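Local coordinates for SusD superfamily protein (Bacteroides fragilis, PDB 3L22) that probably binds sugars at the bacterial outer membrane, as a zinc-containing member of the SusD family of glycan-capturing proteins, at residues His197-Ala202 against Thr228-Pro233; Thr193-Ala198 against Leu319-Ile324; Met72-Gly75 against Glu80-Asp83; Asn133-Pro138 against Pro427-Glu432; Gly284-Pro289 against Glu388-Gly393. One frame throughout, in Å; residues are numbered along the deposited sequence. Where two conformers were deposited one is given.

Contact 1 (His197-Ala202 against Thr228-Pro233). With ZN (zinc ion), chain B.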
# COMPACT_ATOMS: atom_id res chain seq x y z
N HIS A 197 -12.48 -9.17 0.82
CA HIS A 197 -12.44 -9.17 2.30
C HIS A 197 -11.06 -9.63 2.71
O HIS A 197 -10.40 -10.36 1.96
CB HIS A 197 -13.47 -10.14 2.92
CG HIS A 197 -14.89 -9.67 2.84
ND1 HIS A 197 -15.90 -10.19 3.62
CD2 HIS A 197 -15.47 -8.73 2.06
CE1 HIS A 197 -17.03 -9.58 3.34
NE2 HIS A 197 -16.81 -8.69 2.39
N ALA A 198 -10.63 -9.20 3.90
CA ALA A 198 -9.39 -9.65 4.49
C ALA A 198 -9.39 -11.14 4.81
O ALA A 198 -10.25 -11.64 5.54
CB ALA A 198 -9.06 -8.86 5.79
N THR A 199 -8.43 -11.84 4.23
CA THR A 199 -8.14 -13.23 4.52
C THR A 199 -6.97 -13.33 5.49
O THR A 199 -6.31 -12.33 5.78
CB THR A 199 -7.76 -13.97 3.24
OG1 THR A 199 -6.69 -13.25 2.57
CG2 THR A 199 -8.99 -14.14 2.32
N GLN A 200 -6.71 -14.54 5.97
CA GLN A 200 -5.51 -14.79 6.73
C GLN A 200 -4.28 -14.37 5.93
O GLN A 200 -3.38 -13.71 6.47
CB GLN A 200 -5.42 -16.26 7.15
CG GLN A 200 -6.55 -16.62 8.13
CD GLN A 200 -6.41 -17.99 8.72
OE1 GLN A 200 -5.28 -18.48 8.90
NE2 GLN A 200 -7.55 -18.65 9.00
N ALA A 201 -4.25 -14.70 4.63
CA ALA A 201 -3.14 -14.25 3.74
C ALA A 201 -2.96 -12.74 3.71
O ALA A 201 -1.83 -12.25 3.75
CB ALA A 201 -3.35 -14.77 2.32
N ALA A 202 -4.05 -11.98 3.63
CA ALA A 202 -3.96 -10.53 3.66
C ALA A 202 -3.37 -9.99 4.99
O ALA A 202 -2.53 -9.08 4.99
CB ALA A 202 -5.36 -9.92 3.42
N THR A 228 -0.32 -19.14 1.43
CA THR A 228 -0.28 -20.33 0.59
C THR A 228 -1.49 -20.34 -0.33
O THR A 228 -2.49 -19.64 -0.10
CB THR A 228 -0.32 -21.62 1.45
OG1 THR A 228 -1.52 -21.59 2.22
CG2 THR A 228 0.92 -21.72 2.42
N GLY A 229 -1.38 -21.11 -1.41
CA GLY A 229 -2.48 -21.37 -2.33
C GLY A 229 -2.55 -20.44 -3.54
O GLY A 229 -3.42 -20.63 -4.40
N TYR A 230 -1.68 -19.42 -3.59
CA TYR A 230 -1.66 -18.48 -4.72
C TYR A 230 -0.62 -18.90 -5.75
O TYR A 230 0.20 -19.79 -5.50
CB TYR A 230 -1.39 -17.04 -4.25
CG TYR A 230 -2.41 -16.55 -3.26
CD1 TYR A 230 -3.59 -15.92 -3.67
CD2 TYR A 230 -2.24 -16.77 -1.89
CE1 TYR A 230 -4.52 -15.47 -2.75
CE2 TYR A 230 -3.19 -16.30 -0.96
CZ TYR A 230 -4.31 -15.66 -1.39
OH TYR A 230 -5.25 -15.25 -0.48
N SER A 231 -0.65 -18.28 -6.92
CA SER A 231 0.35 -18.55 -7.93
C SER A 231 0.59 -17.33 -8.79
O SER A 231 -0.04 -16.29 -8.56
CB SER A 231 -0.11 -19.76 -8.76
OG SER A 231 -1.36 -19.49 -9.33
N LEU A 232 1.57 -17.42 -9.68
CA LEU A 232 1.92 -16.38 -10.60
C LEU A 232 1.45 -16.83 -11.96
O LEU A 232 2.10 -17.65 -12.60
CB LEU A 232 3.44 -16.16 -10.66
CG LEU A 232 4.18 -15.73 -9.39
CD1 LEU A 232 5.68 -15.59 -9.68
CD2 LEU A 232 3.57 -14.44 -8.83
N PRO A 233 0.30 -16.31 -12.42
CA PRO A 233 -0.10 -16.62 -13.81
C PRO A 233 0.94 -16.10 -14.83
O PRO A 233 1.63 -15.13 -14.57
CB PRO A 233 -1.41 -15.85 -13.95
CG PRO A 233 -1.91 -15.66 -12.53
CD PRO A 233 -0.70 -15.50 -11.72
ZN ZN B . -15.67 -11.45 5.15
O HOH W 1 -15.04 -13.11 4.34
O HOH W 2 -17.59 -11.86 6.24

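Contact 2 (Thr193-Ala198 against Leu319-Ile324). With ZN (zinc ion), chain B.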
# COMPACT_ATOMS: atom_id res chain seq x y z
N THR A 193 -15.06 -12.71 -2.82
CA THR A 193 -15.03 -12.52 -1.37
C THR A 193 -13.63 -12.73 -0.78
O THR A 193 -13.23 -12.01 0.16
CB THR A 193 -16.04 -13.41 -0.69
OG1 THR A 193 -17.33 -13.17 -1.29
CG2 THR A 193 -16.14 -13.09 0.79
N GLY A 194 -12.89 -13.69 -1.34
CA GLY A 194 -11.53 -13.94 -0.90
C GLY A 194 -10.57 -12.80 -1.22
O GLY A 194 -9.60 -12.60 -0.51
N VAL A 195 -10.83 -12.05 -2.29
CA VAL A 195 -9.93 -10.96 -2.69
C VAL A 195 -10.36 -9.64 -2.08
O VAL A 195 -9.51 -8.80 -1.83
CB VAL A 195 -9.81 -10.89 -4.22
CG1 VAL A 195 -9.00 -9.63 -4.68
CG2 VAL A 195 -9.22 -12.22 -4.76
N THR A 196 -11.65 -9.45 -1.82
CA THR A 196 -12.16 -8.14 -1.40
C THR A 196 -12.48 -8.05 0.10
O THR A 196 -12.72 -6.95 0.58
CB THR A 196 -13.39 -7.74 -2.20
OG1 THR A 196 -14.48 -8.60 -1.85
CG2 THR A 196 -13.07 -7.85 -3.74
N HIS A 197 -12.48 -9.17 0.82
CA HIS A 197 -12.44 -9.17 2.30
C HIS A 197 -11.06 -9.63 2.71
O HIS A 197 -10.40 -10.36 1.96
CB HIS A 197 -13.47 -10.14 2.92
CG HIS A 197 -14.89 -9.67 2.84
ND1 HIS A 197 -15.90 -10.19 3.62
CD2 HIS A 197 -15.47 -8.73 2.06
CE1 HIS A 197 -17.03 -9.58 3.34
NE2 HIS A 197 -16.81 -8.69 2.39
N ALA A 198 -10.63 -9.20 3.90
CA ALA A 198 -9.39 -9.65 4.49
C ALA A 198 -9.39 -11.14 4.81
O ALA A 198 -10.25 -11.64 5.54
CB ALA A 198 -9.06 -8.86 5.79
N LEU A 319 -13.46 1.28 -13.43
CA LEU A 319 -13.85 0.03 -12.75
C LEU A 319 -12.66 -0.84 -12.35
O LEU A 319 -12.84 -1.85 -11.69
CB LEU A 319 -14.81 -0.78 -13.59
CG LEU A 319 -16.23 -0.22 -13.69
CD1 LEU A 319 -17.00 -0.87 -14.82
CD2 LEU A 319 -16.93 -0.42 -12.32
N GLN A 320 -11.44 -0.47 -12.73
CA GLN A 320 -10.30 -1.31 -12.39
C GLN A 320 -10.08 -1.33 -10.88
O GLN A 320 -10.08 -0.28 -10.22
CB GLN A 320 -9.04 -0.87 -13.12
CG GLN A 320 -9.13 -1.14 -14.63
CD GLN A 320 -8.04 -0.42 -15.47
OE1 GLN A 320 -7.96 0.82 -15.53
NE2 GLN A 320 -7.23 -1.22 -16.16
N TRP A 321 -9.93 -2.53 -10.34
CA TRP A 321 -9.65 -2.71 -8.92
C TRP A 321 -8.24 -2.23 -8.55
O TRP A 321 -7.32 -2.26 -9.38
CB TRP A 321 -9.77 -4.18 -8.55
CG TRP A 321 -11.17 -4.75 -8.60
CD1 TRP A 321 -12.28 -4.25 -9.26
CD2 TRP A 321 -11.58 -5.99 -8.04
NE1 TRP A 321 -13.35 -5.07 -9.08
CE2 TRP A 321 -12.95 -6.15 -8.33
CE3 TRP A 321 -10.93 -6.97 -7.28
CZ2 TRP A 321 -13.67 -7.28 -7.94
CZ3 TRP A 321 -11.67 -8.10 -6.88
CH2 TRP A 321 -13.02 -8.22 -7.20
N VAL A 322 -8.09 -1.73 -7.32
CA VAL A 322 -6.84 -1.29 -6.78
C VAL A 322 -6.23 -2.49 -6.06
O VAL A 322 -6.78 -2.97 -5.06
CB VAL A 322 -7.04 -0.09 -5.85
CG1 VAL A 322 -5.68 0.41 -5.21
CG2 VAL A 322 -7.75 1.04 -6.65
N PRO A 323 -5.10 -3.02 -6.57
CA PRO A 323 -4.43 -4.16 -5.96
C PRO A 323 -3.53 -3.76 -4.78
O PRO A 323 -2.55 -2.99 -4.94
CB PRO A 323 -3.59 -4.68 -7.12
CG PRO A 323 -3.20 -3.47 -7.88
CD PRO A 323 -4.36 -2.52 -7.75
N ILE A 324 -3.87 -4.24 -3.59
CA ILE A 324 -3.09 -3.93 -2.38
C ILE A 324 -1.97 -4.97 -2.20
O ILE A 324 -0.82 -4.61 -2.11
CB ILE A 324 -4.00 -3.85 -1.13
CG1 ILE A 324 -5.09 -2.76 -1.33
CG2 ILE A 324 -3.21 -3.62 0.15
CD1 ILE A 324 -4.59 -1.34 -1.57
ZN ZN B . -15.67 -11.45 5.15
O HOH W 1 -15.04 -13.11 4.34
O HOH W 2 -17.59 -11.86 6.24

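Contact 3 (Met72-Gly75 against Glu80-Asp83)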
# COMPACT_ATOMS: atom_id res chain seq x y z
N MSE A 72 7.91 16.47 -3.19
CA MSE A 72 8.35 16.36 -1.79
C MSE A 72 8.21 17.72 -1.11
O MSE A 72 9.11 18.20 -0.43
CB MSE A 72 9.78 15.82 -1.67
CG MSE A 72 10.03 14.56 -2.43
SE MSE A 72 8.93 13.05 -1.87
CE MSE A 72 9.77 12.68 -0.15
N ASN A 73 7.03 18.32 -1.29
CA ASN A 73 6.80 19.68 -0.86
C ASN A 73 5.45 19.83 -0.15
O ASN A 73 4.89 20.90 -0.16
CB ASN A 73 6.88 20.62 -2.06
CG ASN A 73 7.03 22.08 -1.66
OD1 ASN A 73 7.80 22.40 -0.77
ND2 ASN A 73 6.28 22.96 -2.32
N VAL A 74 4.96 18.77 0.49
CA VAL A 74 3.63 18.80 1.08
C VAL A 74 3.67 19.54 2.42
O VAL A 74 4.56 19.25 3.26
CB VAL A 74 3.02 17.39 1.26
CG1 VAL A 74 1.79 17.47 2.15
CG2 VAL A 74 2.69 16.79 -0.11
N GLY A 75 2.75 20.50 2.57
CA GLY A 75 2.62 21.33 3.76
C GLY A 75 1.35 21.04 4.53
O GLY A 75 0.61 20.10 4.22
N GLU A 80 -4.11 16.75 -0.32
CA GLU A 80 -3.83 15.32 -0.14
C GLU A 80 -3.46 14.97 1.32
O GLU A 80 -3.71 13.86 1.78
CB GLU A 80 -2.77 14.80 -1.13
CG GLU A 80 -1.38 15.42 -1.05
CD GLU A 80 -1.19 16.56 -2.07
OE1 GLU A 80 -2.11 17.40 -2.21
OE2 GLU A 80 -0.11 16.60 -2.70
N ASN A 81 -2.89 15.94 2.04
CA ASN A 81 -2.58 15.79 3.44
C ASN A 81 -3.87 15.81 4.30
O ASN A 81 -4.12 14.90 5.04
CB ASN A 81 -1.55 16.87 3.84
CG ASN A 81 -0.94 16.65 5.23
OD1 ASN A 81 -1.29 15.71 5.96
ND2 ASN A 81 -0.00 17.56 5.60
N ALA A 82 -4.69 16.84 4.14
CA ALA A 82 -5.95 16.95 4.84
C ALA A 82 -6.88 15.77 4.54
O ALA A 82 -7.50 15.19 5.45
CB ALA A 82 -6.64 18.28 4.45
N ASP A 83 -6.95 15.38 3.27
CA ASP A 83 -7.82 14.28 2.89
C ASP A 83 -7.34 12.93 3.41
O ASP A 83 -8.14 12.17 3.91
CB ASP A 83 -7.99 14.18 1.39
CG ASP A 83 -8.72 15.40 0.77
OD1 ASP A 83 -9.30 16.25 1.49
OD2 ASP A 83 -8.65 15.50 -0.49

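Contact 4 (Asn133-Pro138 against Pro427-Glu432)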
# COMPACT_ATOMS: atom_id res chain seq x y z
N ASN A 133 3.50 5.51 7.30
CA ASN A 133 4.43 5.67 6.18
C ASN A 133 4.34 7.04 5.50
O ASN A 133 4.88 7.21 4.38
CB ASN A 133 4.20 4.54 5.17
CG ASN A 133 4.81 3.23 5.63
OD1 ASN A 133 6.03 3.05 5.52
ND2 ASN A 133 3.98 2.32 6.17
N LEU A 134 3.76 8.02 6.20
CA LEU A 134 3.71 9.42 5.75
C LEU A 134 4.23 10.43 6.80
O LEU A 134 5.06 11.28 6.47
CB LEU A 134 2.30 9.81 5.32
CG LEU A 134 1.82 9.11 4.04
CD1 LEU A 134 0.29 9.26 3.89
CD2 LEU A 134 2.60 9.64 2.81
N TYR A 135 3.79 10.30 8.04
CA TYR A 135 4.01 11.32 9.06
C TYR A 135 5.31 11.18 9.89
O TYR A 135 5.96 12.16 10.11
CB TYR A 135 2.75 11.44 9.93
CG TYR A 135 1.58 11.89 9.07
CD1 TYR A 135 1.42 13.25 8.72
CD2 TYR A 135 0.66 10.98 8.57
CE1 TYR A 135 0.36 13.67 7.89
CE2 TYR A 135 -0.39 11.40 7.72
CZ TYR A 135 -0.54 12.73 7.39
OH TYR A 135 -1.59 13.12 6.59
N PRO A 136 5.72 9.96 10.29
CA PRO A 136 6.92 9.92 11.09
C PRO A 136 8.17 9.62 10.29
O PRO A 136 8.10 8.98 9.23
CB PRO A 136 6.67 8.73 12.01
CG PRO A 136 5.93 7.79 11.15
CD PRO A 136 5.03 8.66 10.31
N THR A 137 9.31 10.03 10.83
CA THR A 137 10.58 9.46 10.42
C THR A 137 10.47 7.94 10.53
O THR A 137 9.90 7.45 11.52
CB THR A 137 11.69 9.97 11.35
OG1 THR A 137 11.73 11.38 11.24
CG2 THR A 137 13.07 9.39 11.00
N PRO A 138 11.01 7.19 9.56
CA PRO A 138 10.89 5.74 9.61
C PRO A 138 11.58 5.10 10.80
O PRO A 138 12.56 5.60 11.34
CB PRO A 138 11.55 5.28 8.30
CG PRO A 138 12.48 6.38 7.95
CD PRO A 138 11.70 7.60 8.32
N PRO A 427 3.94 16.85 7.25
CA PRO A 427 3.67 17.40 8.57
C PRO A 427 2.22 17.10 8.97
O PRO A 427 1.36 16.91 8.11
CB PRO A 427 3.88 18.90 8.36
CG PRO A 427 3.40 19.11 6.91
CD PRO A 427 3.85 17.88 6.19
N ILE A 428 1.96 17.08 10.28
CA ILE A 428 0.62 16.93 10.79
C ILE A 428 -0.24 18.06 10.21
O ILE A 428 0.15 19.21 10.30
CB ILE A 428 0.55 16.98 12.33
CG1 ILE A 428 1.39 15.84 12.97
CG2 ILE A 428 -0.92 16.92 12.78
CD1 ILE A 428 1.03 14.42 12.52
N PRO A 429 -1.40 17.74 9.57
CA PRO A 429 -2.12 18.78 8.82
C PRO A 429 -2.87 19.76 9.67
O PRO A 429 -3.24 19.44 10.79
CB PRO A 429 -3.13 17.98 7.96
CG PRO A 429 -3.33 16.73 8.75
CD PRO A 429 -1.95 16.41 9.28
N GLN A 430 -3.13 20.92 9.10
CA GLN A 430 -3.92 21.97 9.77
C GLN A 430 -5.28 21.48 10.31
O GLN A 430 -5.70 21.95 11.37
CB GLN A 430 -4.15 23.15 8.82
CG GLN A 430 -4.94 24.36 9.38
CD GLN A 430 -4.23 25.09 10.53
OE1 GLN A 430 -3.12 24.73 10.96
NE2 GLN A 430 -4.87 26.16 11.01
N VAL A 431 -5.96 20.57 9.60
CA VAL A 431 -7.24 20.05 10.10
C VAL A 431 -7.10 19.47 11.51
O VAL A 431 -7.93 19.71 12.36
CB VAL A 431 -7.92 19.01 9.16
CG1 VAL A 431 -8.41 19.69 7.92
CG2 VAL A 431 -6.98 17.85 8.83
N GLU A 432 -6.01 18.75 11.76
CA GLU A 432 -5.74 18.23 13.09
C GLU A 432 -5.29 19.32 14.06
O GLU A 432 -5.75 19.38 15.22
CB GLU A 432 -4.69 17.12 13.00
CG GLU A 432 -4.33 16.41 14.31
CD GLU A 432 -5.42 15.50 14.87
OE1 GLU A 432 -6.43 15.25 14.19
OE2 GLU A 432 -5.25 15.01 16.01

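Contact 5 (Gly284-Pro289 against Glu388-Gly393)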
# COMPACT_ATOMS: atom_id res chain seq x y z
N GLY A 284 14.34 6.49 -13.66
CA GLY A 284 13.66 5.51 -12.82
C GLY A 284 13.97 4.09 -13.27
O GLY A 284 14.84 3.87 -14.09
N ILE A 285 13.24 3.13 -12.73
CA ILE A 285 13.49 1.71 -12.97
C ILE A 285 13.52 1.37 -14.46
O ILE A 285 14.38 0.60 -14.91
CB ILE A 285 12.49 0.80 -12.20
CG1 ILE A 285 12.90 -0.69 -12.29
CG2 ILE A 285 11.04 0.97 -12.68
CD1 ILE A 285 14.33 -0.98 -11.81
N MSE A 286 12.62 1.94 -15.23
CA MSE A 286 12.56 1.61 -16.65
C MSE A 286 13.60 2.35 -17.47
O MSE A 286 13.60 2.17 -18.67
CB MSE A 286 11.13 1.82 -17.21
CG MSE A 286 10.14 0.87 -16.61
SE MSE A 286 8.56 0.83 -17.77
CE MSE A 286 7.27 -0.20 -16.82
N SER A 287 14.46 3.17 -16.86
CA SER A 287 15.65 3.67 -17.51
C SER A 287 16.79 2.69 -17.44
O SER A 287 17.80 2.92 -18.06
CB SER A 287 16.13 4.97 -16.86
OG SER A 287 16.77 4.76 -15.61
N LYS A 288 16.69 1.64 -16.62
CA LYS A 288 17.80 0.73 -16.46
C LYS A 288 17.71 -0.42 -17.48
O LYS A 288 16.64 -1.00 -17.63
CB LYS A 288 17.80 0.14 -15.05
CG LYS A 288 17.96 1.20 -13.94
CD LYS A 288 17.93 0.52 -12.60
CE LYS A 288 17.75 1.49 -11.43
NZ LYS A 288 19.02 1.83 -10.87
N PRO A 289 18.82 -0.77 -18.17
CA PRO A 289 18.63 -1.76 -19.24
C PRO A 289 18.12 -3.17 -18.83
O PRO A 289 17.29 -3.71 -19.57
CB PRO A 289 19.98 -1.78 -19.95
CG PRO A 289 20.45 -0.36 -19.85
CD PRO A 289 20.00 0.09 -18.46
N GLU A 388 8.14 -4.69 -11.03
CA GLU A 388 6.90 -5.42 -10.77
C GLU A 388 5.78 -4.52 -10.23
O GLU A 388 4.65 -4.72 -10.63
CB GLU A 388 7.15 -6.59 -9.82
CG GLU A 388 6.01 -7.62 -9.69
CD GLU A 388 5.82 -8.52 -10.91
OE1 GLU A 388 6.80 -8.84 -11.63
OE2 GLU A 388 4.65 -8.90 -11.14
N PHE A 389 6.09 -3.57 -9.33
CA PHE A 389 5.09 -2.78 -8.63
C PHE A 389 5.02 -1.30 -9.01
O PHE A 389 4.43 -0.48 -8.30
CB PHE A 389 5.21 -3.04 -7.11
CG PHE A 389 4.85 -4.42 -6.79
CD1 PHE A 389 3.52 -4.81 -6.84
CD2 PHE A 389 5.82 -5.38 -6.60
CE1 PHE A 389 3.17 -6.14 -6.61
CE2 PHE A 389 5.48 -6.69 -6.39
CZ PHE A 389 4.15 -7.07 -6.42
N ILE A 390 5.55 -0.98 -10.19
CA ILE A 390 5.39 0.35 -10.73
C ILE A 390 3.91 0.66 -10.82
O ILE A 390 3.11 -0.12 -11.35
CB ILE A 390 6.13 0.52 -12.10
CG1 ILE A 390 6.15 2.01 -12.51
CG2 ILE A 390 5.55 -0.36 -13.24
CD1 ILE A 390 7.18 2.34 -13.67
N GLY A 391 3.53 1.81 -10.25
CA GLY A 391 2.13 2.22 -10.21
C GLY A 391 1.22 1.55 -9.20
O GLY A 391 -0.02 1.74 -9.24
N GLU A 392 1.78 0.77 -8.27
CA GLU A 392 0.94 -0.06 -7.37
C GLU A 392 1.09 0.27 -5.87
O GLU A 392 0.94 -0.58 -5.01
CB GLU A 392 1.13 -1.57 -7.65
CG GLU A 392 0.49 -1.99 -8.97
CD GLU A 392 0.57 -3.49 -9.25
OE1 GLU A 392 0.33 -4.32 -8.32
OE2 GLU A 392 0.89 -3.83 -10.41
N GLY A 393 1.35 1.52 -5.55
CA GLY A 393 1.13 2.03 -4.19
C GLY A 393 2.20 1.60 -3.22
O GLY A 393 1.94 1.57 -2.03

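Contact 1 (His197-Ala202 against Thr228-Pro233)
The apolar part of the contact is small: the methyl of A201 meets the outer end of the Y230 ring. A201 CB lies 3.6 Å from Y230 CE2 and 3.4 Å from Y230 OH, approaching obliquely. A methyl suits the place because it is short enough for the outer end of the tyrosine to come close to the first turn of helix 200-213. I250 of strand 249-253 touches both side chains.

The two hydroxyls, T199 OG1 and Y230 OH, stand 3.9 Å apart, too far for a hydrogen bond. The bond that T199 makes is turned to its own helix: A202 N donates to T199 OG1 over 3.1 Å at 158°. With chi1 at 53°, the hydroxyl sits between the backbone N and the carbonyl carbon, tucked beneath an N-H that the first helical turn would otherwise leave without a partner.

Metal bonding occupies the other end of 197-202. H197 ND1 holds a zinc ion at 2.0 Å, and E119 and two waters are the further ligands; N26 takes the second ring nitrogen, NE2, which fixes the ring's rotation. The whole is an N-capped helix start, threonine at the N-cap, immediately following the zinc site of H197 and E119.

Contact 2 (Thr193-Ala198 against Leu319-Ile324)
W321 points the far end of its six-membered ring at V195 and T196, which sit in the last turn of helix 192-196. The two residues meet the indole differently. V195 CG1 comes in at the ring edge, close to its plane, 3.8 Å from W321 CZ3. T196 CG2 approaches at a slant and more closely, 3.4 Å from W321 CZ3 and 3.5 Å from W321 CH2, so that the methyls hold the same corner of the indole from two directions.

The first torsions explain the choice of branch. CG1 of V195 stands opposite its backbone N (chi1 173°), which directs this methyl at the tryptophan. In T196 chi1 is 69°: the methyl goes to the indole, while OG1 turns back into the helix and bonds to Y192 O. Threonine thus serves a buried helix end with both halves, one apolar and one polar.

On the far side of the turn, T193 CG2 lies 4.0 Å above the imidazole plane of the zinc ligand H197, offset toward its rim, and H197 N closes the last turn on T193 O. Y244 packs on the indole, and V195 shares a backbone bond with S252. This is a helix C-terminal turn packed on the two-stranded antiparallel sheet of 249-253 and 322-326, W321 leading into the second strand.

Contact 3 (Met72-Gly75 against Glu80-Asp83)
V74 buries the most surface here, dividing its two methyls between consecutive residues of the helix. V74 CG1 packs on N81 CB at 3.8 Å, and V74 CG2 rests at the same distance from E80 OE2. A branched residue suits the place because each methyl can meet a different helix residue; W426 and T69 also touch this valine.

N81 comes next, and its amide gives the contact its one direct polar link. N81 ND2 donates to G75 O over 3.0 Å, nearly straight at 163°. The acceptor lies close to the plane of the amide, but the donor stands well above the carbonyl plane of G75, 44° out of it. With CG opposite the backbone N, the amide is brought over to the loop. Asparagine is apt because it donates and accepts at once: ND2 also bonds to P427 O, and OD1 to the hydroxyl of Y135.

The motif is a helix-loop-helix connection. Helix 67-70 ends in a Schellman motif at M72, a selenomethionine in this model, whose positive phi turns the chain out of the helix, and the loop then folds back on the first turn of helix 79-103.

E80 adds a smaller share. Its CA-CB bond is not directed at the loop, yet CG placed between the backbone N and the carbonyl carbon and the bend at chi2 (-96°) together bring OE2 alongside the CG2 methyl of V74. The charged end is buried, and T69 OG1 bonds to OE2. The N terminus of helix 79-103, where E80 sits, may also stabilise the negative charge.

Contact 4 (Asn133-Pro138 against Pro427-Glu432)
The backbones at Y135 and P427 come within 6.1 Å, CA to CA, where the loop following helix 113-131 meets the chain just before its C-terminal helix. The motif on that second side is an N-cap: P429 stands right before helix 430-435. Its O takes a weak bond from E432 N. The N-H of an N-cap residue is not used by the helix's own bonds, so proline is tolerated there, although its side chain cannot cap.

Y135 carries nearly all of the contact from its side. Its ring presents one edge to P427, with the carbonyl O near the ring plane, 3.4 Å from Y135 CE1 and 3.7 Å from Y135 CD1. P427 O takes its hydrogen bond from N81; the ring edge is a secondary neighbour, probably weakly favourable. P429 CD reaches Y135 CE1 at 3.8 Å, the two side chains crossing at about a right angle. I428 begins by pointing away from the tyrosine, but chi1 of -61° and chi2 of -56° curl its chain back toward the ring.

A large aromatic with a polar tip fits here because it packs between the two loops while its hydroxyl keeps N81 as partner. W85 of helix 79-103 meets the ring edge-to-face, and E432 makes a salt bridge with R151. At the end of the curled isoleucine, I428 CD1 stops 4.0 Å from Y135 CD1.

Contact 5 (Gly284-Pro289 against Glu388-Gly393)
I390 reaches from its turn to the 3-10 segment opposite, where the end of M286, a selenomethionine, meets it. M286 CE lies 4.0 Å from both I390 CG2 and I390 CD1, straddled by the two branches, and the two side chains cross at about a right angle. I285 CG2 adds a looser touch, 4.2 Å from I390 CD1. All three residues are buried and apolar; the long, unbranched side chain of M286 reaches across to I390. Beyond CG it runs extended (chi2 -162°), which carries CE to the isoleucine.

Two tight turns present these side chains. I285 and M286 belong to the 3-10 segment 285-287, while I390 occupies the second position of a type II beta turn from F389 to E392, closed by E392 N to F389 O at 2.9 Å. G391 takes the third position, where a positive phi (77°) suits a residue without a side chain.

Further out, G284 O is gripped twice by S287, through its N at 2.9 Å and its OG at 2.6 Å, the hydroxyl lying in the carbonyl plane. On the other side I390 O bonds to K311, which also pairs with E392. E388 forms salt bridges with R298, R326 and R358.

In the fold
Contacts 1 and 2 start from the same piece of chain, sharing H197, A198 and the zinc site, with centres 11 Å apart; contact 1 opens helix 200-213 and contact 2 closes helix 192-196. Contacts 3 and 4 form a second pair, centres 9 Å apart, joined through N81 of helix 79-103, and contacts 1 and 4 lie on opposite sides of the chain's centre. Contact 5 reaches contact 2 where E392 packs on P323, and the segments of the two alternate along the sequence. Contact 3 is local, whereas contact 4 spans almost 300 residues. Contacts 2 and 4 both tie the N-terminal family region to the C-terminal one, uniting a protein whose regular structure is mostly helix.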